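Local coordinates for protein endoribonuclease AbiQ (Lactococcus lactis, PDB 4GLK) that cleaves RNA as the toxin of a type III toxin-antitoxin system, an antiviral endoribonuclease neutralised by its cognate RNA antitoxin, AntiQ, at residues Lys66-Leu74 / Ile125-Val136; Phe44-Tyr53 / Leu84-Val95. The protein carries 1 engineered substitution. All coordinates share one frame; numbering follows the deposited sequence.

Contact 1. Residues Lys66-Leu74 / Ile125-Val136; sequences KRSRIVTRL and ISEKIENKSEVV
K132 reaches from helix 126-143 to the backbone of S68 and V71, clamping the helix onto edge strand 71-76 of the antiparallel sheet of this ToxN/AbiQ-family toxin. Helix and strand run nearly antiparallel, 162° between their segment directions. The lysine's ammonium spans a carbonyl of the turn, S68 O, and one at the start of the strand, V71 O: NZ lies 2.5 Å from S68 O, a very short hydrogen bond, and 2.8 Å from V71 O. The second bond arrives well above the V71 carbonyl plane, with a C=O...N angle of 104°, away from the lone pairs. CG of K132 lies anti to the backbone N (chi1 -160°), and bends at chi3 and chi4 bring the amine round to both acceptors. The turn has its own internal pairing, since R67 O accepts from the backbone N of both I70 and V71.

T72 is the strand residue whose side chain points at the helix. It slides past K132 in the opposite direction, OG1 3.1 Å from K132 CE, but its hydroxyl is hydrogen-bonded to H89 NE2 on the neighbouring strand 79-94. S133 OG, one residue on from the lysine, is hydrogen-bonded to ND1 of the same imidazole, so H89 links strand and helix through both ring nitrogens. At the helix start T72 CG2 meets I125 CD1 tip to tip, while the methylene chain of K128 crosses nearby. One helical turn beyond K132, V136 packs beside the connecting turn, its CG2 3.6 Å from R69 O.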
loop_
_atom_site.group_PDB
_atom_site.type_symbol
_atom_site.label_atom_id
_atom_site.label_comp_id
_atom_site.label_asym_id
_atom_site.label_seq_id
_atom_site.Cartn_x
_atom_site.Cartn_y
_atom_site.Cartn_z
ATOM N N LYS A 66 -12.988 -0.074 -11.891
ATOM C CA LYS A 66 -12.839 -1.227 -12.771
ATOM C C LYS A 66 -11.786 -2.207 -12.222
ATOM O O LYS A 66 -11.777 -3.380 -12.608
ATOM C CB LYS A 66 -12.462 -0.768 -14.188
ATOM N N ARG A 67 -10.902 -1.720 -11.328
ATOM C CA ARG A 67 -9.898 -2.582 -10.727
ATOM C C ARG A 67 -10.182 -2.946 -9.252
ATOM O O ARG A 67 -9.266 -3.061 -8.441
ATOM C CB ARG A 67 -8.461 -2.128 -11.039
ATOM C CG ARG A 67 -8.127 -0.671 -10.755
ATOM C CD ARG A 67 -6.804 -0.266 -11.394
ATOM N NE ARG A 67 -6.828 -0.325 -12.859
ATOM C CZ ARG A 67 -5.853 0.134 -13.641
ATOM N NH1 ARG A 67 -4.770 0.689 -13.110
ATOM N NH2 ARG A 67 -5.957 0.048 -14.961
ATOM N N SER A 68 -11.463 -3.198 -8.936
ATOM C CA SER A 68 -11.914 -3.578 -7.592
ATOM C C SER A 68 -11.256 -4.858 -7.028
ATOM O O SER A 68 -11.273 -5.040 -5.827
ATOM C CB SER A 68 -13.438 -3.641 -7.513
ATOM O OG SER A 68 -13.944 -4.838 -8.076
ATOM N N ARG A 69 -10.646 -5.718 -7.882
ATOM C CA ARG A 69 -9.918 -6.920 -7.435
ATOM C C ARG A 69 -8.554 -6.584 -6.801
ATOM O O ARG A 69 -7.953 -7.424 -6.128
ATOM C CB ARG A 69 -9.629 -7.828 -8.636
ATOM C CG ARG A 69 -10.778 -8.746 -9.003
ATOM C CD ARG A 69 -10.449 -9.533 -10.250
ATOM N NE ARG A 69 -10.653 -8.731 -11.444
ATOM C CZ ARG A 69 -10.549 -9.184 -12.687
ATOM N NH1 ARG A 69 -10.213 -10.456 -12.901
ATOM N NH2 ARG A 69 -10.775 -8.388 -13.720
ATOM N N ILE A 70 -8.073 -5.371 -7.030
ATOM C CA ILE A 70 -6.728 -4.915 -6.697
ATOM C C ILE A 70 -6.655 -3.599 -5.933
ATOM O O ILE A 70 -5.638 -3.302 -5.331
ATOM C CB ILE A 70 -6.047 -4.871 -8.101
ATOM C CG1 ILE A 70 -4.898 -5.815 -8.219
ATOM C CG2 ILE A 70 -5.867 -3.527 -8.784
ATOM C CD1 ILE A 70 -5.353 -7.011 -8.670
ATOM N N VAL A 71 -7.716 -2.814 -5.979
ATOM C CA VAL A 71 -7.778 -1.512 -5.327
ATOM C C VAL A 71 -8.936 -1.506 -4.335
ATOM O O VAL A 71 -10.032 -1.953 -4.688
ATOM C CB VAL A 71 -7.950 -0.376 -6.378
ATOM C CG1 VAL A 71 -8.440 0.920 -5.733
ATOM C CG2 VAL A 71 -6.668 -0.138 -7.165
ATOM N N THR A 72 -8.684 -1.014 -3.096
ATOM C CA THR A 72 -9.735 -0.794 -2.110
ATOM C C THR A 72 -10.031 0.702 -2.071
ATOM O O THR A 72 -9.126 1.516 -1.882
ATOM C CB THR A 72 -9.388 -1.330 -0.712
ATOM O OG1 THR A 72 -9.202 -2.720 -0.811
ATOM C CG2 THR A 72 -10.516 -1.110 0.288
ATOM N N ARG A 73 -11.308 1.041 -2.182
ATOM C CA ARG A 73 -11.802 2.417 -2.127
ATOM C C ARG A 73 -12.045 2.832 -0.673
ATOM O O ARG A 73 -12.661 2.101 0.094
ATOM C CB ARG A 73 -13.078 2.529 -2.954
ATOM C CG ARG A 73 -12.871 2.193 -4.420
ATOM C CD ARG A 73 -14.192 2.118 -5.144
ATOM N NE ARG A 73 -14.891 3.403 -5.136
ATOM C CZ ARG A 73 -16.191 3.546 -5.356
ATOM N NH1 ARG A 73 -16.956 2.485 -5.578
ATOM N NH2 ARG A 73 -16.741 4.752 -5.339
ATOM N N LEU A 74 -11.513 3.977 -0.285
ATOM C CA LEU A 74 -11.629 4.455 1.097
ATOM C C LEU A 74 -12.772 5.432 1.173
ATOM O O LEU A 74 -12.991 6.196 0.236
ATOM C CB LEU A 74 -10.328 5.138 1.551
ATOM C CG LEU A 74 -9.127 4.302 2.054
ATOM C CD1 LEU A 74 -9.355 2.790 2.024
ATOM C CD2 LEU A 74 -7.849 4.711 1.351
ATOM N N ILE A 125 -12.253 -1.487 8.481
ATOM C CA ILE A 125 -12.278 -2.516 7.426
ATOM C C ILE A 125 -10.932 -3.295 7.359
ATOM O O ILE A 125 -10.561 -3.781 6.292
ATOM C CB ILE A 125 -12.733 -1.930 6.043
ATOM C CG1 ILE A 125 -11.700 -0.950 5.433
ATOM C CG2 ILE A 125 -14.132 -1.296 6.131
ATOM C CD1 ILE A 125 -11.604 -1.019 3.894
ATOM N N SER A 126 -10.211 -3.416 8.493
ATOM C CA SER A 126 -8.906 -4.094 8.536
ATOM C C SER A 126 -8.932 -5.557 8.114
ATOM O O SER A 126 -7.974 -6.001 7.491
ATOM C CB SER A 126 -8.221 -3.912 9.887
ATOM O OG SER A 126 -9.035 -4.441 10.914
ATOM N N GLU A 127 -10.029 -6.298 8.418
ATOM C CA GLU A 127 -10.194 -7.703 7.997
ATOM C C GLU A 127 -10.264 -7.807 6.445
ATOM O O GLU A 127 -9.674 -8.703 5.848
ATOM C CB GLU A 127 -11.463 -8.295 8.616
ATOM C CG GLU A 127 -11.497 -9.810 8.525
ATOM C CD GLU A 127 -12.735 -10.510 9.056
ATOM O OE1 GLU A 127 -13.525 -9.876 9.795
ATOM O OE2 GLU A 127 -12.917 -11.703 8.717
ATOM N N LYS A 128 -10.992 -6.892 5.813
ATOM C CA LYS A 128 -11.122 -6.852 4.360
ATOM C C LYS A 128 -9.766 -6.487 3.764
ATOM O O LYS A 128 -9.361 -7.107 2.796
ATOM C CB LYS A 128 -12.157 -5.801 3.975
ATOM C CG LYS A 128 -12.235 -5.492 2.510
ATOM C CD LYS A 128 -13.034 -4.229 2.346
ATOM C CE LYS A 128 -13.324 -3.951 0.918
ATOM N NZ LYS A 128 -14.593 -4.585 0.515
ATOM N N ILE A 129 -9.058 -5.510 4.369
ATOM C CA ILE A 129 -7.726 -5.087 3.899
ATOM C C ILE A 129 -6.770 -6.252 3.950
ATOM O O ILE A 129 -6.083 -6.527 2.963
ATOM C CB ILE A 129 -7.201 -3.836 4.661
ATOM C CG1 ILE A 129 -8.087 -2.621 4.330
ATOM C CG2 ILE A 129 -5.733 -3.542 4.294
ATOM C CD1 ILE A 129 -7.835 -1.434 5.154
ATOM N N GLU A 130 -6.729 -6.940 5.097
ATOM C CA GLU A 130 -5.846 -8.091 5.307
ATOM C C GLU A 130 -6.159 -9.219 4.328
ATOM O O GLU A 130 -5.239 -9.699 3.666
ATOM C CB GLU A 130 -5.897 -8.571 6.765
ATOM C CG GLU A 130 -5.157 -7.643 7.723
ATOM C CD GLU A 130 -5.153 -7.985 9.205
ATOM O OE1 GLU A 130 -5.753 -9.013 9.599
ATOM O OE2 GLU A 130 -4.536 -7.217 9.976
ATOM N N ASN A 131 -7.459 -9.542 4.146
ATOM C CA ASN A 131 -7.914 -10.605 3.230
ATOM C C ASN A 131 -7.724 -10.320 1.760
ATOM O O ASN A 131 -7.291 -11.209 1.031
ATOM C CB ASN A 131 -9.314 -11.065 3.532
ATOM C CG ASN A 131 -9.339 -11.980 4.725
ATOM O OD1 ASN A 131 -9.165 -13.179 4.597
ATOM N ND2 ASN A 131 -9.511 -11.430 5.913
ATOM N N LYS A 132 -7.972 -9.085 1.334
ATOM C CA LYS A 132 -7.741 -8.714 -0.060
ATOM C C LYS A 132 -6.255 -8.717 -0.418
ATOM O O LYS A 132 -5.912 -9.031 -1.547
ATOM C CB LYS A 132 -8.356 -7.362 -0.419
ATOM C CG LYS A 132 -8.522 -7.283 -1.926
ATOM C CD LYS A 132 -8.452 -5.927 -2.469
ATOM C CE LYS A 132 -9.805 -5.317 -2.484
ATOM N NZ LYS A 132 -10.033 -4.566 -3.725
ATOM N N SER A 133 -5.378 -8.337 0.531
ATOM C CA SER A 133 -3.928 -8.385 0.313
ATOM C C SER A 133 -3.485 -9.826 0.097
ATOM O O SER A 133 -2.688 -10.089 -0.805
ATOM C CB SER A 133 -3.183 -7.724 1.467
ATOM O OG SER A 133 -3.467 -6.336 1.406
ATOM N N GLU A 134 -4.047 -10.754 0.881
ATOM C CA GLU A 134 -3.814 -12.201 0.804
ATOM C C GLU A 134 -4.278 -12.733 -0.536
ATOM O O GLU A 134 -3.524 -13.474 -1.153
ATOM C CB GLU A 134 -4.576 -12.942 1.915
ATOM C CG GLU A 134 -3.698 -13.748 2.837
ATOM C CD GLU A 134 -4.520 -14.661 3.725
ATOM O OE1 GLU A 134 -4.633 -15.861 3.384
ATOM O OE2 GLU A 134 -5.081 -14.175 4.736
ATOM N N VAL A 135 -5.516 -12.375 -0.979
ATOM C CA VAL A 135 -6.026 -12.784 -2.297
ATOM C C VAL A 135 -5.036 -12.288 -3.378
ATOM O O VAL A 135 -4.563 -13.068 -4.168
ATOM C CB VAL A 135 -7.464 -12.261 -2.573
ATOM C CG1 VAL A 135 -7.867 -12.463 -4.037
ATOM C CG2 VAL A 135 -8.481 -12.930 -1.658
ATOM N N VAL A 136 -4.690 -11.023 -3.374
ATOM C CA VAL A 136 -3.770 -10.436 -4.372
ATOM C C VAL A 136 -2.406 -11.180 -4.359
ATOM O O VAL A 136 -1.885 -11.542 -5.419
ATOM C CB VAL A 136 -3.623 -8.900 -4.150
ATOM C CG1 VAL A 136 -2.563 -8.306 -5.059
ATOM C CG2 VAL A 136 -4.960 -8.189 -4.364
#

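Contact 2. Residues Phe44-Tyr53 / Leu84-Val95; sequences FNYFIPLLSY and LGYLLHHNMIPV. Engineered in segment 44-53: L51 (natural residue Ser).
I48 buries its branched side chain against L87, L88, H89 and M92, where strand 79-94 breaks and leaves strand 45-52. Its two arms separate: CG2 is anti to the residue's own backbone N and lies 3.4 Å from L88 N, whereas CG1 sits beside I48 N (chi1 -53°) and carries CD1 to 3.4 Å from H89 ND1. The methyl packs obliquely on the imidazole, whose two nitrogens are held by T72 and S133.

Y86 extends its ring toward Y53, and its OH comes 3.1 Å from Y53 CD1 at the edge of that ring. Beside it the backbones of Y86 and L51 exchange two hydrogen bonds; L51 is an engineered residue, and its CD1 meets L88 CD2. These are neighbouring inner strands of the six-stranded antiparallel sheet. Their ladder runs in two parts, L50 to S52 with L87 to G85, and Y46 and F47 with P94 and I93; between them the short 3-10 turn at H89 and H90 interrupts the pairing, and P49 O accepts from L88 N.

Y46 lies side by side with P94, whose CB sits over the ring face, 4.2 Å from the centroid. M92 crosses the same ring obliquely in a Met-aromatic contact, SD 4.8 Å from the Y46 centroid, and the phenol OH is hydrogen-bonded to E159. Farther along, two waters each bridge N45 to V95 O, one through N45 N and one through N45 ND2.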
loop_
_atom_site.group_PDB
_atom_site.type_symbol
_atom_site.label_atom_id
_atom_site.label_comp_id
_atom_site.label_asym_id
_atom_site.label_seq_id
_atom_site.Cartn_x
_atom_site.Cartn_y
_atom_site.Cartn_z
ATOM N N PHE A 44 8.070 -11.187 6.582
ATOM C CA PHE A 44 7.882 -9.941 5.858
ATOM C C PHE A 44 6.638 -9.200 6.231
ATOM O O PHE A 44 5.559 -9.785 6.311
ATOM C CB PHE A 44 7.892 -10.195 4.350
ATOM C CG PHE A 44 9.159 -10.857 3.877
ATOM C CD1 PHE A 44 10.309 -10.110 3.650
ATOM C CD2 PHE A 44 9.220 -12.235 3.704
ATOM C CE1 PHE A 44 11.482 -10.727 3.213
ATOM C CE2 PHE A 44 10.392 -12.849 3.264
ATOM C CZ PHE A 44 11.508 -12.090 3.007
ATOM N N ASN A 45 6.792 -7.896 6.436
ATOM C CA ASN A 45 5.684 -6.991 6.699
ATOM C C ASN A 45 5.403 -6.216 5.430
ATOM O O ASN A 45 6.309 -5.618 4.861
ATOM C CB ASN A 45 5.989 -6.069 7.857
ATOM C CG ASN A 45 6.067 -6.768 9.200
ATOM O OD1 ASN A 45 5.237 -7.627 9.560
ATOM N ND2 ASN A 45 7.056 -6.382 9.979
ATOM N N TYR A 46 4.157 -6.282 4.969
ATOM C CA TYR A 46 3.681 -5.668 3.736
ATOM C C TYR A 46 2.951 -4.375 3.973
ATOM O O TYR A 46 2.112 -4.270 4.864
ATOM C CB TYR A 46 2.794 -6.648 2.978
ATOM C CG TYR A 46 3.591 -7.535 2.056
ATOM C CD1 TYR A 46 4.205 -8.694 2.526
ATOM C CD2 TYR A 46 3.780 -7.188 0.721
ATOM C CE1 TYR A 46 4.949 -9.511 1.678
ATOM C CE2 TYR A 46 4.519 -7.995 -0.135
ATOM C CZ TYR A 46 5.100 -9.155 0.347
ATOM O OH TYR A 46 5.857 -9.899 -0.507
ATOM N N PHE A 47 3.294 -3.386 3.165
ATOM C CA PHE A 47 2.740 -2.046 3.224
ATOM C C PHE A 47 2.141 -1.663 1.879
ATOM O O PHE A 47 2.774 -1.885 0.863
ATOM C CB PHE A 47 3.835 -1.063 3.682
ATOM C CG PHE A 47 4.304 -1.411 5.082
ATOM C CD1 PHE A 47 3.688 -0.857 6.195
ATOM C CD2 PHE A 47 5.294 -2.369 5.286
ATOM C CE1 PHE A 47 4.046 -1.249 7.485
ATOM C CE2 PHE A 47 5.668 -2.745 6.578
ATOM C CZ PHE A 47 5.049 -2.171 7.668
ATOM N N ILE A 48 0.905 -1.120 1.884
ATOM C CA ILE A 48 0.160 -0.694 0.691
ATOM C C ILE A 48 0.307 0.820 0.484
ATOM O O ILE A 48 0.044 1.598 1.418
ATOM C CB ILE A 48 -1.341 -1.075 0.785
ATOM C CG1 ILE A 48 -1.539 -2.566 1.102
ATOM C CG2 ILE A 48 -2.094 -0.727 -0.501
ATOM C CD1 ILE A 48 -2.987 -2.969 1.320
ATOM N N PRO A 49 0.648 1.273 -0.739
ATOM C CA PRO A 49 0.645 2.722 -0.978
ATOM C C PRO A 49 -0.805 3.220 -1.085
ATOM O O PRO A 49 -1.673 2.520 -1.572
ATOM C CB PRO A 49 1.429 2.878 -2.279
ATOM C CG PRO A 49 1.247 1.564 -2.992
ATOM C CD PRO A 49 0.954 0.509 -1.968
ATOM N N LEU A 50 -1.060 4.406 -0.553
ATOM C CA LEU A 50 -2.370 5.038 -0.512
ATOM C C LEU A 50 -2.351 6.237 -1.457
ATOM O O LEU A 50 -1.391 7.023 -1.424
ATOM C CB LEU A 50 -2.637 5.495 0.950
ATOM C CG LEU A 50 -3.891 6.353 1.252
ATOM C CD1 LEU A 50 -4.580 5.889 2.534
ATOM C CD2 LEU A 50 -3.500 7.832 1.431
ATOM N N LEU A 51 -3.395 6.364 -2.306
ATOM C CA LEU A 51 -3.592 7.516 -3.193
ATOM C C LEU A 51 -4.844 8.275 -2.747
ATOM O O LEU A 51 -5.890 7.652 -2.571
ATOM C CB LEU A 51 -3.745 7.108 -4.675
ATOM C CG LEU A 51 -2.574 6.401 -5.358
ATOM C CD1 LEU A 51 -2.860 6.224 -6.848
ATOM C CD2 LEU A 51 -1.253 7.170 -5.179
ATOM N N SER A 52 -4.749 9.602 -2.572
ATOM C CA SER A 52 -5.899 10.428 -2.178
ATOM C C SER A 52 -6.890 10.615 -3.321
ATOM O O SER A 52 -6.484 10.597 -4.484
ATOM C CB SER A 52 -5.434 11.783 -1.655
ATOM O OG SER A 52 -4.969 11.645 -0.320
ATOM N N TYR A 53 -8.193 10.768 -2.998
ATOM C CA TYR A 53 -9.249 10.978 -3.998
ATOM C C TYR A 53 -9.163 12.388 -4.608
ATOM O O TYR A 53 -8.997 13.360 -3.871
ATOM C CB TYR A 53 -10.649 10.757 -3.391
ATOM C CG TYR A 53 -11.787 10.946 -4.376
ATOM C CD1 TYR A 53 -12.149 9.930 -5.255
ATOM C CD2 TYR A 53 -12.519 12.132 -4.413
ATOM C CE1 TYR A 53 -13.186 10.100 -6.172
ATOM C CE2 TYR A 53 -13.557 12.315 -5.330
ATOM C CZ TYR A 53 -13.894 11.290 -6.201
ATOM O OH TYR A 53 -14.928 11.435 -7.093
ATOM N N LEU A 84 -12.562 8.991 -0.100
ATOM C CA LEU A 84 -11.388 9.645 0.491
ATOM C C LEU A 84 -10.064 9.285 -0.183
ATOM O O LEU A 84 -9.097 10.044 -0.079
ATOM C CB LEU A 84 -11.330 9.254 1.983
ATOM C CG LEU A 84 -11.843 10.233 3.064
ATOM C CD1 LEU A 84 -13.116 10.928 2.675
ATOM C CD2 LEU A 84 -12.031 9.518 4.386
ATOM N N GLY A 85 -10.019 8.124 -0.827
ATOM C CA GLY A 85 -8.809 7.653 -1.488
ATOM C C GLY A 85 -8.826 6.199 -1.910
ATOM O O GLY A 85 -9.894 5.585 -1.966
ATOM N N TYR A 86 -7.640 5.649 -2.242
ATOM C CA TYR A 86 -7.481 4.273 -2.745
ATOM C C TYR A 86 -6.254 3.576 -2.223
ATOM O O TYR A 86 -5.152 4.136 -2.252
ATOM C CB TYR A 86 -7.363 4.249 -4.291
ATOM C CG TYR A 86 -8.387 5.103 -5.004
ATOM C CD1 TYR A 86 -9.691 4.652 -5.189
ATOM C CD2 TYR A 86 -8.071 6.392 -5.433
ATOM C CE1 TYR A 86 -10.651 5.453 -5.804
ATOM C CE2 TYR A 86 -9.025 7.205 -6.042
ATOM C CZ TYR A 86 -10.311 6.726 -6.235
ATOM O OH TYR A 86 -11.251 7.495 -6.879
ATOM N N LEU A 87 -6.431 2.299 -1.879
ATOM C CA LEU A 87 -5.352 1.420 -1.492
ATOM C C LEU A 87 -5.037 0.590 -2.696
ATOM O O LEU A 87 -5.926 -0.041 -3.262
ATOM C CB LEU A 87 -5.754 0.504 -0.351
ATOM C CG LEU A 87 -5.816 1.090 1.003
ATOM C CD1 LEU A 87 -6.382 0.060 1.928
ATOM C CD2 LEU A 87 -4.431 1.529 1.471
ATOM N N LEU A 88 -3.779 0.587 -3.094
ATOM C CA LEU A 88 -3.336 -0.135 -4.278
ATOM C C LEU A 88 -2.629 -1.433 -3.878
ATOM O O LEU A 88 -1.412 -1.481 -3.862
ATOM C CB LEU A 88 -2.397 0.801 -5.053
ATOM C CG LEU A 88 -3.022 1.746 -6.098
ATOM C CD1 LEU A 88 -3.977 2.736 -5.479
ATOM C CD2 LEU A 88 -1.932 2.498 -6.837
ATOM N N HIS A 89 -3.400 -2.472 -3.501
ATOM C CA HIS A 89 -2.908 -3.806 -3.079
ATOM C C HIS A 89 -1.882 -4.404 -4.032
ATOM O O HIS A 89 -0.908 -5.012 -3.579
ATOM C CB HIS A 89 -4.072 -4.799 -2.905
ATOM C CG HIS A 89 -5.062 -4.416 -1.857
ATOM N ND1 HIS A 89 -4.975 -4.914 -0.568
ATOM C CD2 HIS A 89 -6.141 -3.610 -1.939
ATOM C CE1 HIS A 89 -6.001 -4.393 0.089
ATOM N NE2 HIS A 89 -6.731 -3.612 -0.691
ATOM N N HIS A 90 -2.099 -4.226 -5.352
ATOM C CA HIS A 90 -1.200 -4.703 -6.401
ATOM C C HIS A 90 0.188 -4.078 -6.345
ATOM O O HIS A 90 1.127 -4.650 -6.888
ATOM C CB HIS A 90 -1.829 -4.525 -7.793
ATOM C CG HIS A 90 -2.081 -3.108 -8.215
ATOM N ND1 HIS A 90 -3.025 -2.319 -7.582
ATOM C CD2 HIS A 90 -1.577 -2.422 -9.266
ATOM C CE1 HIS A 90 -3.048 -1.178 -8.248
ATOM N NE2 HIS A 90 -2.200 -1.190 -9.271
ATOM N N ASN A 91 0.331 -2.940 -5.663
ATOM C CA ASN A 91 1.617 -2.246 -5.505
ATOM C C ASN A 91 2.170 -2.318 -4.081
ATOM O O ASN A 91 3.097 -1.571 -3.736
ATOM C CB ASN A 91 1.521 -0.813 -5.986
ATOM C CG ASN A 91 1.334 -0.717 -7.470
ATOM O OD1 ASN A 91 1.812 -1.552 -8.256
ATOM N ND2 ASN A 91 0.566 0.257 -7.874
ATOM N N MET A 92 1.640 -3.234 -3.272
ATOM C CA MET A 92 2.155 -3.406 -1.909
ATOM C C MET A 92 3.582 -3.977 -1.965
ATOM O O MET A 92 3.967 -4.614 -2.959
ATOM C CB MET A 92 1.215 -4.264 -1.045
ATOM C CG MET A 92 1.187 -5.694 -1.457
ATOM S SD MET A 92 0.107 -6.658 -0.417
ATOM C CE MET A 92 0.527 -8.299 -1.034
ATOM N N ILE A 93 4.372 -3.717 -0.912
ATOM C CA ILE A 93 5.765 -4.129 -0.874
ATOM C C ILE A 93 6.190 -4.642 0.482
ATOM O O ILE A 93 5.722 -4.137 1.516
ATOM C CB ILE A 93 6.701 -2.929 -1.310
ATOM C CG1 ILE A 93 6.433 -1.651 -0.465
ATOM C CG2 ILE A 93 6.646 -2.653 -2.844
ATOM C CD1 ILE A 93 7.517 -0.539 -0.548
ATOM N N PRO A 94 7.181 -5.567 0.509
ATOM C CA PRO A 94 7.757 -5.966 1.797
ATOM C C PRO A 94 8.783 -4.898 2.209
ATOM O O PRO A 94 9.588 -4.442 1.380
ATOM C CB PRO A 94 8.412 -7.314 1.476
ATOM C CG PRO A 94 8.815 -7.201 0.050
ATOM C CD PRO A 94 7.869 -6.238 -0.618
ATOM N N VAL A 95 8.725 -4.455 3.468
ATOM C CA VAL A 95 9.648 -3.423 3.947
ATOM C C VAL A 95 10.362 -3.918 5.205
ATOM O O VAL A 95 9.694 -4.229 6.201
ATOM C CB VAL A 95 8.960 -2.033 4.198
ATOM C CG1 VAL A 95 9.987 -0.981 4.655
ATOM C CG2 VAL A 95 8.212 -1.544 2.966
HETATM O O HOH W 1 9.617 -6.976 6.491
HETATM O O HOH W 2 8.980 -4.801 8.770
#

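From the N terminus the chain passes strands 4-8 and 33-40 before 44-53, then goes through helix 58-66 into 66-74, turns back along 84-95, and reaches 125-136 after helix 110-124. Contact 2 closes its loop at 84-95, with 66-74 inside it; contact 1 closes later, at 125-136, with 84-95 inside its own, so the two loops cross. Contact 2 joins two inner strands of the sheet, while contact 1 sets a helix against the edge strand. They meet because strands 71-76 and 79-94 are sheet neighbours: T72 O lies 2.8 Å from L87 N, a probable hydrogen bond, and I70 CG2 packs against H90 ND1.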